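Side-chain contacts in putative transcriptional regulator (Listeria innocua, PDB 3LWF), which probably binds DNA as a transcription factor of the Rrf2 family, a group of winged helix-turn-helix regulators, and is seen here as a two-chain assembly: residues Y28-T31 and I32-E35; A129-D132 and V133-T137. All coordinates share one frame; numbering follows the deposited sequence.

Contact 1: residues Y28-T31 and I32-E35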
# COMPACT_ATOMS: atom_id res chain seq x y z
N TYR A 28 -6.32 16.06 -5.86
CA TYR A 28 -6.50 17.49 -6.15
C TYR A 28 -6.41 18.34 -4.87
O TYR A 28 -6.06 19.51 -4.94
CB TYR A 28 -7.83 17.74 -6.84
CG TYR A 28 -7.93 17.19 -8.24
CD1 TYR A 28 -6.87 16.56 -8.87
CD2 TYR A 28 -9.11 17.33 -8.96
CE1 TYR A 28 -7.00 16.04 -10.15
CE2 TYR A 28 -9.25 16.85 -10.23
CZ TYR A 28 -8.20 16.19 -10.82
OH TYR A 28 -8.34 15.70 -12.10
N GLY A 29 -6.78 17.75 -3.74
CA GLY A 29 -6.56 18.37 -2.45
C GLY A 29 -5.08 18.66 -2.25
O GLY A 29 -4.69 19.72 -1.77
N LEU A 30 -4.25 17.69 -2.61
CA LEU A 30 -2.84 17.87 -2.55
C LEU A 30 -2.41 18.94 -3.52
O LEU A 30 -1.56 19.76 -3.16
CB LEU A 30 -2.04 16.59 -2.85
CG LEU A 30 -1.58 15.75 -1.66
CD1 LEU A 30 -0.73 14.56 -2.16
CD2 LEU A 30 -0.80 16.58 -0.57
N THR A 31 -2.94 18.92 -4.74
CA THR A 31 -2.56 19.96 -5.70
C THR A 31 -2.86 21.35 -5.08
O THR A 31 -2.04 22.24 -5.15
CB THR A 31 -3.23 19.77 -7.07
OG1 THR A 31 -2.68 18.61 -7.70
CG2 THR A 31 -2.98 20.98 -7.99
N ILE A 32 -4.01 21.50 -4.45
CA ILE A 32 -4.39 22.80 -3.92
C ILE A 32 -3.41 23.26 -2.81
O ILE A 32 -2.85 24.36 -2.87
CB ILE A 32 -5.81 22.77 -3.32
CG1 ILE A 32 -6.90 22.71 -4.40
CG2 ILE A 32 -6.04 24.00 -2.45
CD1 ILE A 32 -8.28 22.30 -3.83
N THR A 33 -3.20 22.38 -1.83
CA THR A 33 -2.38 22.72 -0.70
C THR A 33 -0.93 22.90 -1.05
O THR A 33 -0.27 23.76 -0.47
CB THR A 33 -2.54 21.75 0.46
OG1 THR A 33 -2.19 20.44 0.03
CG2 THR A 33 -3.98 21.74 0.94
N LEU A 34 -0.44 22.12 -2.00
CA LEU A 34 0.91 22.35 -2.51
C LEU A 34 1.05 23.69 -3.20
O LEU A 34 2.12 24.34 -3.11
CB LEU A 34 1.36 21.24 -3.46
CG LEU A 34 1.61 19.86 -2.83
CD1 LEU A 34 1.71 18.80 -3.99
CD2 LEU A 34 2.81 19.82 -1.85
N GLU A 35 0.06 24.06 -4.00
CA GLU A 35 0.14 25.38 -4.68
C GLU A 35 0.07 26.53 -3.66
O GLU A 35 0.77 27.53 -3.79
CB GLU A 35 -0.98 25.55 -5.68
CG GLU A 35 -0.78 24.70 -6.89
CD GLU A 35 0.52 25.04 -7.59
OE1 GLU A 35 0.70 26.23 -7.88
OE2 GLU A 35 1.34 24.11 -7.78

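Contact 2: residues A129-D132 and V133-T137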
# COMPACT_ATOMS: atom_id res chain seq x y z
N ALA A 129 3.45 0.65 7.80
CA ALA A 129 4.48 1.29 6.98
C ALA A 129 3.88 2.44 6.17
O ALA A 129 4.48 3.54 6.10
CB ALA A 129 5.15 0.28 6.05
N VAL A 130 2.74 2.21 5.54
CA VAL A 130 2.18 3.22 4.63
C VAL A 130 1.62 4.38 5.45
O VAL A 130 1.78 5.55 5.12
CB VAL A 130 1.07 2.62 3.75
CG1 VAL A 130 0.28 3.71 3.04
CG2 VAL A 130 1.66 1.62 2.80
N ARG A 131 0.95 4.02 6.54
CA ARG A 131 0.40 4.98 7.46
C ARG A 131 1.49 5.92 7.99
O ARG A 131 1.27 7.12 8.14
CB ARG A 131 -0.23 4.26 8.63
CG ARG A 131 -0.60 5.21 9.72
CD ARG A 131 -1.60 4.54 10.66
NE ARG A 131 -0.89 3.73 11.62
CZ ARG A 131 -1.44 2.81 12.40
NH1 ARG A 131 -2.76 2.55 12.34
NH2 ARG A 131 -0.65 2.13 13.23
N ASP A 132 2.66 5.37 8.27
CA ASP A 132 3.76 6.18 8.74
C ASP A 132 4.26 7.14 7.68
O ASP A 132 4.65 8.24 8.02
CB ASP A 132 4.91 5.31 9.26
CG ASP A 132 4.57 4.65 10.58
OD1 ASP A 132 3.56 5.08 11.19
OD2 ASP A 132 5.27 3.69 11.00
N VAL A 133 4.30 6.72 6.42
CA VAL A 133 4.68 7.62 5.36
C VAL A 133 3.71 8.84 5.31
O VAL A 133 4.15 10.00 5.18
CB VAL A 133 4.73 6.91 4.02
CG1 VAL A 133 4.76 7.92 2.87
CG2 VAL A 133 5.92 5.94 3.99
N LEU A 134 2.40 8.57 5.39
CA LEU A 134 1.38 9.62 5.37
C LEU A 134 1.54 10.57 6.52
O LEU A 134 1.42 11.78 6.36
CB LEU A 134 -0.04 9.05 5.43
CG LEU A 134 -0.65 8.60 4.11
CD1 LEU A 134 -2.05 8.06 4.39
CD2 LEU A 134 -0.68 9.76 3.10
N ASP A 135 1.83 10.01 7.68
CA ASP A 135 1.91 10.77 8.91
C ASP A 135 3.22 11.49 9.13
O ASP A 135 3.25 12.43 9.91
CB ASP A 135 1.60 9.88 10.10
CG ASP A 135 0.15 9.49 10.12
OD1 ASP A 135 -0.64 10.20 9.48
OD2 ASP A 135 -0.20 8.49 10.76
N GLN A 136 4.27 11.11 8.43
CA GLN A 136 5.57 11.75 8.63
C GLN A 136 6.09 12.51 7.40
O GLN A 136 7.16 13.06 7.45
CB GLN A 136 6.60 10.68 9.04
CG GLN A 136 6.29 10.00 10.38
CD GLN A 136 7.01 8.65 10.54
OE1 GLN A 136 8.13 8.47 10.04
NE2 GLN A 136 6.38 7.71 11.22
N THR A 137 5.38 12.47 6.29
CA THR A 137 5.82 13.20 5.10
C THR A 137 5.04 14.51 5.09
O THR A 137 3.80 14.48 5.15
CB THR A 137 5.53 12.41 3.79
OG1 THR A 137 6.15 11.13 3.86
CG2 THR A 137 6.00 13.14 2.52

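Contact 1: residues Y28-T31 and I32-E35
Thr33 meets Gly29 through two donors at once, one from its backbone and one from its side chain, within a single turn of helix 24-38. The amide Thr33 N gives a nearly straight bond to Gly29 O at 3.0 Å, with an N-H...O angle of 171°. From the other face of the same carbonyl plane, Thr33 OG1 donates to Gly29 O at 3.2 Å. The torsion explains this second bond: OG1 sits between the backbone N and the carbonyl carbon (chi1 59°), which folds the hydroxyl back over the preceding turn and gives this buried residue's OG1 an acceptor within its own helix. The methyl branch CD2 of Leu30 lies 4.1 Å from Thr33 OG1, the two side chains meeting at a slant.

The other main-chain bonds follow the same i to i+4 pattern, Ile32 to Tyr28, Leu34 to Leu30 and Glu35 to Thr31. The side chains of the later residues lean on the carbonyl oxygens one turn back. Ile32 CG1 is 3.4 Å from Tyr28 O, and Leu34 CG comes to 3.2 Å from Leu30 O. Glu35 directs CG anti to its carbonyl carbon (chi1 -72°), against Thr31 O at 3.3 Å, and then bends at chi2. Its carboxylate is engaged in salt bridges with Lys38 and Arg39.

Tyr28, Ile32 and Thr33 touch helix 58-70 at Leu64, Leu61, Ile65 and Leu68, while Thr31 and Glu35 border helix 47-54, a three-helix packing consistent with the winged helix-turn-helix domain of Rrf2 proteins. Leu30, Thr33 and Leu34 pack on Leu139 or Leu143 of helix 139-144, and Leu30 and Leu34 also reach Gln119 and Ala118 of the second subunit.

Contact 2: residues A129-D132 and V133-T137
Arg131 and Asp135 cross at a slant one turn apart at the C-terminal end of the long alpha-helix 117-136, which meets its copy in the second subunit: Val130 packs on Val130 of that subunit and Leu134 on its Met126, a helix-to-helix dimer interface. The guanidinium and carboxylate planes are nearly parallel, 9° apart. That alignment does not make a salt bridge between them: Arg131 NE stays 4.9 Å from Asp135 OD2. What touches is the aliphatic part of the arginine, Arg131 CG at 3.5 Å from Asp135 OD2. With CG anti to the backbone N, the arginine runs outward before bending at chi3, and its NH1 is taken by Glu150 of the second subunit. Asp135 OD1 pairs instead with Arg100 of helix 95-102, so each charge has an opposite partner beyond this turn.

Asp132 and Gln136 behave differently. They lie alongside each other and point the same way, with carboxylate and amide planes inclined by 29°. The amide end of Gln136 lies beside the aspartate stem, NE2 being 3.4 Å from Asp132 CB, with the carboxylate oxygens farther off, Asp132 OD1 at 3.9 Å from Gln136 NE2.

Within the chain, Leu134 rests on Ala95 and Arg100 of helix 95-102. Separately, Val133 sets its CG2 branch 3.5 Å from Ala129 O, one turn back.

Two observations mark the helix coming to its end. The bond from Gln136 N to Asp132 O is weak, with an N-H...O angle of 127°, and Thr137 is the first residue to leave helical backbone angles. Its hydroxyl closes the last turn, Thr137 OG1 donating to Val133 O at 2.6 Å.

Overall arrangement
From the N terminus, contact 1 comes first, inside helix 24-38. Its two segments are consecutive, so it covers about two helical turns and closes no loop. The chain then passes through helices 47-54 and 58-70, the antiparallel strands 74-77 and 83-86, and helix 95-102 before helix 117-136 carries contact 2, again local. The two are in series, neither nested nor crossing. The centres of contacts 1 and 2 lie 18 Å apart, and the nearest atoms of contacts 1 and 2 are about 7 Å apart. Contact 1 ties helix 24-38 to helices 47-54, 58-70 and 139-144; contact 2 joins helix 117-136 to helix 95-102. Both also meet helix 117-136 of the second subunit.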